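Local coordinates for pectate lyase 47 (Bacillus sp. TS-47, PDB 1VBL), which cleaves the alpha-1,4-linked galacturonate chains of pectate by beta-elimination, probably with the help of bound calcium, as a member of polysaccharide lyase family 1, at residues A[15-20]-A[390-395]; A[95-100]-A[105-110]; A[117-122]-A[187-192]; A[369-374]-A[380-385]. One frame throughout, in Å; residues are numbered along the deposited sequence.

Interaction 1: residues A[15-20]-A[390-395]; sequences AAYGEG and PMFYHV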
# COMPACT_ATOMS: atom_id res chain seq x y z
N ALA A 15 6.27 14.63 -3.34
CA ALA A 15 5.02 15.33 -3.07
C ALA A 15 5.25 16.82 -2.80
O ALA A 15 4.30 17.60 -2.74
CB ALA A 15 4.30 14.69 -1.89
N ALA A 16 6.51 17.20 -2.63
CA ALA A 16 6.85 18.60 -2.36
C ALA A 16 7.01 19.38 -3.67
O ALA A 16 7.15 20.60 -3.66
CB ALA A 16 8.14 18.68 -1.55
N TYR A 17 6.98 18.67 -4.79
CA TYR A 17 7.12 19.29 -6.10
C TYR A 17 6.16 20.46 -6.30
O TYR A 17 4.99 20.38 -5.91
CB TYR A 17 6.89 18.25 -7.20
CG TYR A 17 7.04 18.82 -8.60
CD1 TYR A 17 8.31 19.07 -9.14
CD2 TYR A 17 5.92 19.14 -9.36
CE1 TYR A 17 8.45 19.62 -10.41
CE2 TYR A 17 6.05 19.70 -10.63
CZ TYR A 17 7.32 19.94 -11.15
OH TYR A 17 7.44 20.50 -12.40
N GLY A 18 6.66 21.53 -6.90
CA GLY A 18 5.83 22.70 -7.15
C GLY A 18 5.35 23.38 -5.89
O GLY A 18 6.16 23.83 -5.07
N GLU A 19 4.03 23.46 -5.72
CA GLU A 19 3.43 24.09 -4.55
C GLU A 19 3.41 23.14 -3.35
O GLU A 19 3.01 23.53 -2.25
CB GLU A 19 2.01 24.55 -4.87
CG GLU A 19 1.95 25.65 -5.91
CD GLU A 19 2.72 26.88 -5.49
OE1 GLU A 19 2.40 27.45 -4.43
OE2 GLU A 19 3.65 27.28 -6.23
N GLY A 20 3.82 21.90 -3.56
CA GLY A 20 3.85 20.94 -2.47
C GLY A 20 2.50 20.37 -2.09
O GLY A 20 1.53 20.47 -2.85
N PRO A 390 17.95 12.51 -7.07
CA PRO A 390 16.86 12.97 -6.21
C PRO A 390 17.22 14.31 -5.58
O PRO A 390 18.32 14.47 -5.05
CB PRO A 390 16.76 11.87 -5.15
CG PRO A 390 17.26 10.66 -5.87
CD PRO A 390 18.44 11.19 -6.64
N MET A 391 16.31 15.27 -5.65
CA MET A 391 16.58 16.58 -5.08
C MET A 391 15.64 16.87 -3.91
O MET A 391 15.94 17.69 -3.04
CB MET A 391 16.42 17.66 -6.15
CG MET A 391 17.62 18.57 -6.31
SD MET A 391 19.15 17.69 -6.71
CE MET A 391 19.02 17.55 -8.49
N PHE A 392 14.51 16.17 -3.88
CA PHE A 392 13.52 16.39 -2.83
C PHE A 392 13.71 15.64 -1.52
O PHE A 392 13.05 14.63 -1.27
CB PHE A 392 12.11 16.12 -3.36
CG PHE A 392 11.65 17.13 -4.36
CD1 PHE A 392 11.46 16.77 -5.69
CD2 PHE A 392 11.43 18.45 -3.98
CE1 PHE A 392 11.06 17.72 -6.64
CE2 PHE A 392 11.03 19.41 -4.92
CZ PHE A 392 10.85 19.04 -6.25
N TYR A 393 14.62 16.14 -0.70
CA TYR A 393 14.85 15.58 0.62
C TYR A 393 15.58 16.60 1.47
O TYR A 393 16.37 17.40 0.96
CB TYR A 393 15.64 14.26 0.56
CG TYR A 393 17.06 14.36 0.04
CD1 TYR A 393 17.34 14.25 -1.32
CD2 TYR A 393 18.13 14.52 0.93
CE1 TYR A 393 18.66 14.29 -1.79
CE2 TYR A 393 19.45 14.56 0.46
CZ TYR A 393 19.70 14.44 -0.89
OH TYR A 393 21.00 14.44 -1.35
N HIS A 394 15.28 16.60 2.76
CA HIS A 394 15.92 17.52 3.69
C HIS A 394 17.18 16.89 4.27
O HIS A 394 18.24 17.51 4.31
CB HIS A 394 14.96 17.89 4.81
CG HIS A 394 13.94 18.92 4.43
ND1 HIS A 394 13.98 20.21 4.90
CD2 HIS A 394 12.88 18.85 3.60
CE1 HIS A 394 12.97 20.90 4.38
NE2 HIS A 394 12.29 20.09 3.59
N VAL A 395 17.05 15.64 4.71
CA VAL A 395 18.17 14.93 5.31
C VAL A 395 18.13 13.43 5.08
O VAL A 395 17.06 12.82 5.13
CB VAL A 395 18.20 15.13 6.85
CG1 VAL A 395 19.44 14.47 7.43
CG2 VAL A 395 18.14 16.60 7.20
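A16 and Y17 meet F392 where two irregular loops, one from the N-terminal part of the chain and one from its C-terminal part, come together on the outside of the right-handed parallel beta-helix. A16, at the end of a short 3-10 segment, turns its methyl CB toward the phenyl ring, 4.1 Å from F392 CD2; so small a side chain lets the ring come close to the backbone. Y17 follows and adds most of the remaining contact. Its CA lies 3.7 Å from F392 CZ, and its backbone N sits above one face of the phenyl ring, toward the rim. The tyrosine ring swings away from its own N (chi1 -179°), which leaves F392 CZ near its plane at the edge, while F240 stacks on Y17. Between the two rings themselves, the nearest pair is Y17 CD1 and F392 CZ, 3.8 Å apart. W14 meets the phenyl ring as well, so the F392 ring packs against A16, Y17 and W14. G18 then takes the second position of a type II' turn from Y17 to G20, where its positive phi is easy only for a residue without a side chain. G20 N closes the turn on Y17 O at 3.0 Å.

Interaction 2: residues A[95-100]-A[105-110]; sequences REYDPA and KEVEGP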
# COMPACT_ATOMS: atom_id res chain seq x y z
N ARG A 95 -17.47 -25.58 -6.12
CA ARG A 95 -17.73 -26.77 -6.92
C ARG A 95 -17.64 -26.50 -8.41
O ARG A 95 -17.15 -27.32 -9.18
CB ARG A 95 -19.12 -27.34 -6.60
CG ARG A 95 -19.26 -27.97 -5.22
CD ARG A 95 -20.51 -28.83 -5.14
NE ARG A 95 -21.74 -28.05 -5.24
CZ ARG A 95 -22.26 -27.34 -4.24
NH1 ARG A 95 -21.66 -27.32 -3.06
NH2 ARG A 95 -23.38 -26.65 -4.42
N GLU A 96 -18.12 -25.33 -8.82
CA GLU A 96 -18.12 -24.95 -10.22
C GLU A 96 -16.76 -24.62 -10.83
O GLU A 96 -16.46 -25.05 -11.95
CB GLU A 96 -19.05 -23.74 -10.42
CG GLU A 96 -19.20 -23.27 -11.86
CD GLU A 96 -20.08 -24.18 -12.70
OE1 GLU A 96 -20.25 -23.92 -13.91
OE2 GLU A 96 -20.62 -25.16 -12.14
N TYR A 97 -15.94 -23.88 -10.09
CA TYR A 97 -14.65 -23.45 -10.63
C TYR A 97 -13.37 -24.11 -10.14
O TYR A 97 -12.27 -23.66 -10.49
CB TYR A 97 -14.55 -21.93 -10.47
CG TYR A 97 -15.71 -21.21 -11.13
CD1 TYR A 97 -15.86 -21.24 -12.52
CD2 TYR A 97 -16.66 -20.54 -10.37
CE1 TYR A 97 -16.95 -20.61 -13.14
CE2 TYR A 97 -17.75 -19.91 -10.98
CZ TYR A 97 -17.89 -19.95 -12.36
OH TYR A 97 -18.95 -19.32 -12.97
N ASP A 98 -13.49 -25.16 -9.33
CA ASP A 98 -12.31 -25.86 -8.83
C ASP A 98 -11.43 -26.21 -10.04
O ASP A 98 -11.93 -26.71 -11.05
CB ASP A 98 -12.73 -27.15 -8.12
CG ASP A 98 -11.59 -27.80 -7.36
OD1 ASP A 98 -10.48 -27.91 -7.93
OD2 ASP A 98 -11.80 -28.20 -6.20
N PRO A 99 -10.12 -25.95 -9.95
CA PRO A 99 -9.20 -26.25 -11.06
C PRO A 99 -9.31 -27.71 -11.48
O PRO A 99 -9.11 -28.05 -12.65
CB PRO A 99 -7.83 -25.95 -10.47
CG PRO A 99 -8.11 -24.90 -9.45
CD PRO A 99 -9.38 -25.39 -8.80
N ALA A 100 -9.64 -28.56 -10.52
CA ALA A 100 -9.76 -29.99 -10.76
C ALA A 100 -10.93 -30.35 -11.68
O ALA A 100 -11.00 -31.48 -12.17
CB ALA A 100 -9.90 -30.74 -9.44
N LYS A 105 -9.76 -22.79 -17.91
CA LYS A 105 -10.62 -22.03 -18.80
C LYS A 105 -10.97 -20.72 -18.11
O LYS A 105 -10.94 -20.63 -16.88
CB LYS A 105 -11.90 -22.81 -19.10
CG LYS A 105 -11.68 -24.12 -19.85
CD LYS A 105 -11.02 -23.89 -21.20
CE LYS A 105 -10.84 -25.19 -21.96
NZ LYS A 105 -10.15 -24.99 -23.26
N GLU A 106 -11.30 -19.71 -18.90
CA GLU A 106 -11.68 -18.41 -18.37
C GLU A 106 -12.88 -18.59 -17.44
O GLU A 106 -13.85 -19.25 -17.81
CB GLU A 106 -12.05 -17.47 -19.52
CG GLU A 106 -12.53 -16.09 -19.09
CD GLU A 106 -13.06 -15.27 -20.25
OE1 GLU A 106 -12.30 -15.00 -21.20
OE2 GLU A 106 -14.26 -14.90 -20.21
N VAL A 107 -12.80 -18.02 -16.25
CA VAL A 107 -13.90 -18.13 -15.30
C VAL A 107 -15.08 -17.30 -15.79
O VAL A 107 -14.96 -16.09 -15.98
CB VAL A 107 -13.47 -17.63 -13.90
CG1 VAL A 107 -14.65 -17.69 -12.94
CG2 VAL A 107 -12.33 -18.48 -13.38
N GLU A 108 -16.21 -17.96 -16.01
CA GLU A 108 -17.41 -17.29 -16.50
C GLU A 108 -18.67 -18.03 -16.09
O GLU A 108 -18.61 -19.15 -15.59
CB GLU A 108 -17.38 -17.19 -18.03
CG GLU A 108 -17.15 -18.52 -18.73
CD GLU A 108 -17.61 -18.51 -20.18
OE1 GLU A 108 -17.10 -19.33 -20.98
OE2 GLU A 108 -18.50 -17.69 -20.53
N GLY A 109 -19.82 -17.40 -16.31
CA GLY A 109 -21.07 -18.03 -15.96
C GLY A 109 -21.83 -17.28 -14.88
O GLY A 109 -21.30 -16.36 -14.27
N PRO A 110 -23.09 -17.67 -14.62
CA PRO A 110 -23.93 -17.02 -13.61
C PRO A 110 -23.31 -16.88 -12.22
O PRO A 110 -23.48 -15.85 -11.57
CB PRO A 110 -25.20 -17.87 -13.61
CG PRO A 110 -24.75 -19.20 -14.13
CD PRO A 110 -23.79 -18.81 -15.23
O HOH W 1 -20.40 -21.34 -14.94
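Y97 and E108 are joined by a short hydrogen bond that ties the end of helix 90-97 to the loop leading into helix 110-126. Y97 OH donates to the main-chain E108 O over 2.6 Å, approaching from well above the carbonyl plane, 60° out of it. A second polar link runs through water 1, which donates both to E96 OE1 and to E108 O, the latter at 2.9 Å, so one carbonyl accepts from two donors. Where the chain turns after Y97, D98 is the N-cap of helix 99-102, its OD1 accepting from A100 N at 2.8 Å. The apolar contact is a CH-pi interaction: Y97 CG stands opposite its own carbonyl carbon (chi1 -56°), which sends the ring to V107, whose CG1 lies over it, 3.8 Å from the Y97 ring centroid. E96 CG lies against the opposite face, 3.5 Å above the plane of the Y97 ring, so the ring is sandwiched between two aliphatic groups, which limits its turning. G109 suits its place because a CB there would press against Y97 OH and jam against the preceding carbonyl oxygen. Around this junction W102 of helix 99-102 meets the Y97 ring edge-to-face, L111 of helix 110-126 touches both E96 and Y97, and V107 packs on W175 of strand 174-176.

Interaction 3: residues A[117-122]-A[187-192]; sequences RSQKKQ and SEYDSI. With CA (calcium ion), chain B.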
# COMPACT_ATOMS: atom_id res chain seq x y z
N ARG A 117 -21.25 -9.10 -8.74
CA ARG A 117 -22.22 -8.18 -8.16
C ARG A 117 -22.05 -8.10 -6.65
O ARG A 117 -22.15 -7.02 -6.07
CB ARG A 117 -23.65 -8.59 -8.52
CG ARG A 117 -24.01 -8.40 -9.99
CD ARG A 117 -25.51 -8.57 -10.23
NE ARG A 117 -25.96 -9.93 -9.92
CZ ARG A 117 -25.96 -10.94 -10.78
NH1 ARG A 117 -25.53 -10.75 -12.03
NH2 ARG A 117 -26.37 -12.14 -10.40
N SER A 118 -21.78 -9.23 -6.01
CA SER A 118 -21.59 -9.25 -4.56
C SER A 118 -20.37 -8.39 -4.21
O SER A 118 -20.39 -7.61 -3.25
CB SER A 118 -21.34 -10.69 -4.08
OG SER A 118 -22.43 -11.53 -4.42
N GLN A 119 -19.32 -8.54 -5.01
CA GLN A 119 -18.09 -7.79 -4.81
C GLN A 119 -18.34 -6.29 -4.99
O GLN A 119 -17.86 -5.47 -4.20
CB GLN A 119 -17.03 -8.25 -5.80
CG GLN A 119 -15.72 -7.48 -5.72
CD GLN A 119 -15.00 -7.43 -7.05
OE1 GLN A 119 -14.62 -8.46 -7.61
NE2 GLN A 119 -14.83 -6.22 -7.58
N LYS A 120 -19.09 -5.94 -6.03
CA LYS A 120 -19.39 -4.54 -6.29
C LYS A 120 -20.14 -3.90 -5.12
O LYS A 120 -19.90 -2.74 -4.78
CB LYS A 120 -20.22 -4.38 -7.56
CG LYS A 120 -20.60 -2.94 -7.84
CD LYS A 120 -21.48 -2.81 -9.07
CE LYS A 120 -21.94 -1.37 -9.25
NZ LYS A 120 -20.79 -0.42 -9.29
N LYS A 121 -21.05 -4.65 -4.51
CA LYS A 121 -21.82 -4.12 -3.39
C LYS A 121 -20.90 -3.82 -2.21
O LYS A 121 -21.06 -2.81 -1.52
CB LYS A 121 -22.92 -5.10 -2.97
CG LYS A 121 -23.88 -4.51 -1.94
CD LYS A 121 -25.07 -5.42 -1.66
CE LYS A 121 -25.94 -4.83 -0.55
NZ LYS A 121 -27.12 -5.68 -0.23
N GLN A 122 -19.92 -4.69 -1.96
CA GLN A 122 -19.02 -4.43 -0.85
C GLN A 122 -18.09 -3.27 -1.21
O GLN A 122 -17.84 -2.39 -0.38
CB GLN A 122 -18.19 -5.68 -0.51
CG GLN A 122 -17.12 -5.42 0.55
CD GLN A 122 -16.55 -6.69 1.15
OE1 GLN A 122 -16.28 -7.66 0.44
NE2 GLN A 122 -16.33 -6.68 2.46
N SER A 187 -7.81 -10.35 -4.55
CA SER A 187 -8.76 -9.42 -4.00
C SER A 187 -8.56 -8.01 -4.53
O SER A 187 -7.54 -7.70 -5.13
CB SER A 187 -8.68 -9.43 -2.47
OG SER A 187 -9.17 -10.67 -1.99
N GLU A 188 -9.55 -7.16 -4.29
CA GLU A 188 -9.56 -5.80 -4.81
C GLU A 188 -9.25 -4.65 -3.85
O GLU A 188 -8.80 -3.59 -4.29
CB GLU A 188 -10.94 -5.55 -5.44
CG GLU A 188 -11.27 -4.10 -5.75
CD GLU A 188 -11.01 -3.73 -7.19
OE1 GLU A 188 -11.20 -2.54 -7.54
OE2 GLU A 188 -10.64 -4.62 -7.98
N TYR A 189 -9.48 -4.85 -2.56
CA TYR A 189 -9.32 -3.75 -1.61
C TYR A 189 -7.97 -3.51 -0.94
O TYR A 189 -7.34 -4.44 -0.42
CB TYR A 189 -10.41 -3.88 -0.54
CG TYR A 189 -11.76 -4.24 -1.14
CD1 TYR A 189 -12.32 -3.47 -2.15
CD2 TYR A 189 -12.44 -5.39 -0.73
CE1 TYR A 189 -13.52 -3.83 -2.76
CE2 TYR A 189 -13.65 -5.77 -1.34
CZ TYR A 189 -14.18 -4.99 -2.35
OH TYR A 189 -15.35 -5.36 -2.98
N ASP A 190 -7.56 -2.25 -0.95
CA ASP A 190 -6.32 -1.80 -0.32
C ASP A 190 -6.72 -0.83 0.79
O ASP A 190 -7.80 -0.24 0.74
CB ASP A 190 -5.45 -1.01 -1.29
CG ASP A 190 -5.37 -1.65 -2.64
OD1 ASP A 190 -5.11 -2.87 -2.71
OD2 ASP A 190 -5.56 -0.93 -3.64
N SER A 191 -5.85 -0.65 1.79
CA SER A 191 -6.16 0.30 2.86
C SER A 191 -6.16 1.70 2.25
O SER A 191 -6.98 2.55 2.61
CB SER A 191 -5.13 0.19 3.98
OG SER A 191 -5.33 -1.01 4.72
N ILE A 192 -5.23 1.92 1.33
CA ILE A 192 -5.13 3.20 0.62
C ILE A 192 -4.78 2.91 -0.82
O ILE A 192 -3.76 2.27 -1.11
CB ILE A 192 -4.05 4.13 1.23
CG1 ILE A 192 -4.46 4.56 2.64
CG2 ILE A 192 -3.86 5.36 0.34
CD1 ILE A 192 -3.49 5.54 3.29
CA CA B . -4.59 -2.74 -5.30
O HOH W 2 -15.98 -7.77 -2.28
O HOH W 3 -6.89 -3.36 -5.52
O HOH W 4 -4.41 -0.71 -6.94
O HOH W 5 -3.92 -4.17 -7.26
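Y189 reaches from the calcium-binding loop to helix 110-126 and sets its hydroxyl beside the main-chain O of Q119 and the side chain of Q122. Y189 OH lies 2.8 Å from Q119 O, but the angle is poor for a hydrogen bond; the proton goes instead to water 2, 2.6 Å from Y189 OH. Water 2 in turn donates to Q122 OE1 at 2.7 Å, bridging ring and amide. The aliphatic contacts are Q119 CG, 3.5 Å from Y189 OH, and Q122 CG, 4.0 Å from Y189 CE2; the amide oxygen Q122 OE1 sits obliquely to the ring. Q122 CG stands opposite its backbone N across the CA-CB bond (chi1 174°), and the extended chain carries the amide obliquely across the ring, the two planes 68° apart. In the second shell Q122 OE1 also accepts from Y171 N, while Q119 OE1 takes a bond from R115. An alanine in place of Y189 removes the hydroxyl, and water 2 would probably be left without that donor and the helix face at Q119 and Q122 without its covering ring. Next along the chain D190 holds calcium with OD1 and OD2, each 2.6 Å from the ion; D229, D233 and waters 3, 4 and 5 complete the site. D190 OD1 is further held by G230 N. Calcium held by aspartates beside the parallel beta-helix is consistent with the substrate-binding region of family 1 pectate lyases. Tyrosine thus fastens the loop to the helix through water, while its neighbour gives a bidentate carboxylate whose charge the shared calcium is likely to offset.

Interaction 4: residues A[369-374]-A[380-385]; sequences DLVASY and LQLKKE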
# COMPACT_ATOMS: atom_id res chain seq x y z
N ASP A 369 26.37 -4.50 -1.44
CA ASP A 369 25.93 -4.00 -2.73
C ASP A 369 24.84 -4.98 -3.17
O ASP A 369 25.15 -6.05 -3.72
CB ASP A 369 27.08 -4.01 -3.73
CG ASP A 369 26.71 -3.38 -5.06
OD1 ASP A 369 25.51 -3.38 -5.41
OD2 ASP A 369 27.62 -2.89 -5.77
N LEU A 370 23.59 -4.65 -2.91
CA LEU A 370 22.49 -5.54 -3.27
C LEU A 370 22.34 -5.76 -4.77
O LEU A 370 21.93 -6.83 -5.20
CB LEU A 370 21.17 -5.04 -2.68
CG LEU A 370 21.04 -5.15 -1.15
CD1 LEU A 370 19.64 -4.76 -0.72
CD2 LEU A 370 21.34 -6.59 -0.71
N VAL A 371 22.67 -4.75 -5.57
CA VAL A 371 22.58 -4.90 -7.01
C VAL A 371 23.60 -5.94 -7.46
O VAL A 371 23.28 -6.84 -8.25
CB VAL A 371 22.85 -3.57 -7.76
CG1 VAL A 371 22.94 -3.83 -9.25
CG2 VAL A 371 21.73 -2.57 -7.48
N ALA A 372 24.82 -5.83 -6.96
CA ALA A 372 25.88 -6.78 -7.30
C ALA A 372 25.48 -8.16 -6.79
O ALA A 372 25.66 -9.17 -7.48
CB ALA A 372 27.20 -6.35 -6.67
N SER A 373 24.93 -8.21 -5.58
CA SER A 373 24.51 -9.47 -5.00
C SER A 373 23.46 -10.13 -5.89
O SER A 373 23.52 -11.34 -6.16
CB SER A 373 23.93 -9.23 -3.60
OG SER A 373 23.46 -10.44 -3.04
N TYR A 374 22.51 -9.34 -6.37
CA TYR A 374 21.47 -9.85 -7.24
C TYR A 374 22.07 -10.39 -8.54
O TYR A 374 21.78 -11.51 -8.96
CB TYR A 374 20.46 -8.74 -7.57
CG TYR A 374 19.56 -9.09 -8.74
CD1 TYR A 374 18.42 -9.86 -8.56
CD2 TYR A 374 19.91 -8.71 -10.03
CE1 TYR A 374 17.64 -10.25 -9.66
CE2 TYR A 374 19.14 -9.09 -11.13
CZ TYR A 374 18.01 -9.87 -10.93
OH TYR A 374 17.27 -10.26 -12.01
N LEU A 380 19.04 -12.25 -15.93
CA LEU A 380 18.89 -10.89 -16.41
C LEU A 380 19.61 -9.95 -15.45
O LEU A 380 19.28 -9.89 -14.27
CB LEU A 380 17.41 -10.50 -16.51
CG LEU A 380 17.16 -9.06 -16.96
CD1 LEU A 380 17.82 -8.82 -18.31
CD2 LEU A 380 15.67 -8.79 -17.04
N GLN A 381 20.59 -9.22 -15.97
CA GLN A 381 21.39 -8.30 -15.16
C GLN A 381 20.76 -6.94 -14.92
O GLN A 381 19.95 -6.45 -15.71
CB GLN A 381 22.77 -8.12 -15.79
CG GLN A 381 23.55 -9.42 -15.89
CD GLN A 381 23.92 -9.97 -14.54
OE1 GLN A 381 24.84 -9.48 -13.88
NE2 GLN A 381 23.20 -11.00 -14.10
N LEU A 382 21.16 -6.33 -13.82
CA LEU A 382 20.67 -5.02 -13.43
C LEU A 382 21.87 -4.08 -13.48
O LEU A 382 22.94 -4.40 -12.94
CB LEU A 382 20.11 -5.09 -12.00
CG LEU A 382 19.40 -3.88 -11.42
CD1 LEU A 382 18.23 -3.47 -12.31
CD2 LEU A 382 18.91 -4.22 -10.01
N LYS A 383 21.72 -2.94 -14.13
CA LYS A 383 22.81 -1.99 -14.24
C LYS A 383 22.74 -0.95 -13.13
O LYS A 383 21.73 -0.26 -12.97
CB LYS A 383 22.77 -1.29 -15.59
CG LYS A 383 22.93 -2.22 -16.78
CD LYS A 383 23.00 -1.46 -18.09
CE LYS A 383 21.71 -0.70 -18.37
NZ LYS A 383 21.74 -0.02 -19.70
N LYS A 384 23.81 -0.83 -12.35
CA LYS A 384 23.83 0.16 -11.29
C LYS A 384 24.43 1.42 -11.88
O LYS A 384 25.61 1.46 -12.24
CB LYS A 384 24.69 -0.29 -10.10
CG LYS A 384 24.84 0.81 -9.04
CD LYS A 384 25.60 0.36 -7.80
CE LYS A 384 24.78 -0.57 -6.94
NZ LYS A 384 25.41 -0.75 -5.60
N GLU A 385 23.60 2.45 -12.01
CA GLU A 385 24.05 3.71 -12.58
C GLU A 385 23.08 4.82 -12.22
O GLU A 385 21.90 4.57 -11.96
CB GLU A 385 24.17 3.59 -14.10
CG GLU A 385 22.84 3.56 -14.82
CD GLU A 385 22.99 3.52 -16.33
OE1 GLU A 385 23.85 4.25 -16.87
OE2 GLU A 385 22.24 2.77 -16.99
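D369 swings its carboxylate away from its own backbone N (chi1 -175°), and K384, extended until it bends at chi3 (-73°), brings its ammonium group to meet it from the opposite direction. The result is a salt bridge with D369 OD1 and K384 NZ 2.6 Å apart. D369 is the N-cap residue of helix 370-377, and the same OD1 accepts the capping bond from A372 N at 3.0 Å; lysine and amide reach it from opposite faces of the carboxylate plane. K384 NZ also pairs with E354, whose OE1 lies close to D369 OD1, so the lysine probably offsets two like charges. Were D369 replaced by an alanine, A372 N would probably lose its cap and K384 one of its two acidic partners. Beneath the bridge the lysine chain runs across the helix, K384 CE packing 3.7 Å from V371 CB. The branched V371 fills the space between this chain and L382: V371 CG1 is 4.1 Å from L382 CD2, the two side chains crossing at about a right angle. L382 CB also touches Y374, 4.1 Å from Y374 CD2. One turn of the helix past V371, Y374 is long enough to reach the loop beyond the helix, and Y374 OH donates in the carbonyl plane to L380 O over 3.0 Å, at a C=O...donor angle of 152°. An N-capped helix thus folds back through a short loop onto strand 383-384, which pairs parallel with strand 351-361, and L370 and L382 pack on W315, V317 and I342 in the last strands of the parallel beta-helix.

In the fold
From the N terminus, residues 15-20 come first, but their partner 390-395 arrives only some 370 residues later, so interaction 1 closes a loop that holds the other three, joining the loop before strand 32-35 to the one between strand 383-384 and helix 402-409. Within it they follow in series. Interaction 2 is local, joining the end of helix 90-97 to the loop that enters helix 110-126. Interaction 3 starts further along that same helix, its nearest atoms about 5 Å from those of interaction 2, and ties it to the calcium-binding loop after strand 184-186. Interaction 4 closes a short loop on the last turns of the beta-helix. No two contacts cross or touch.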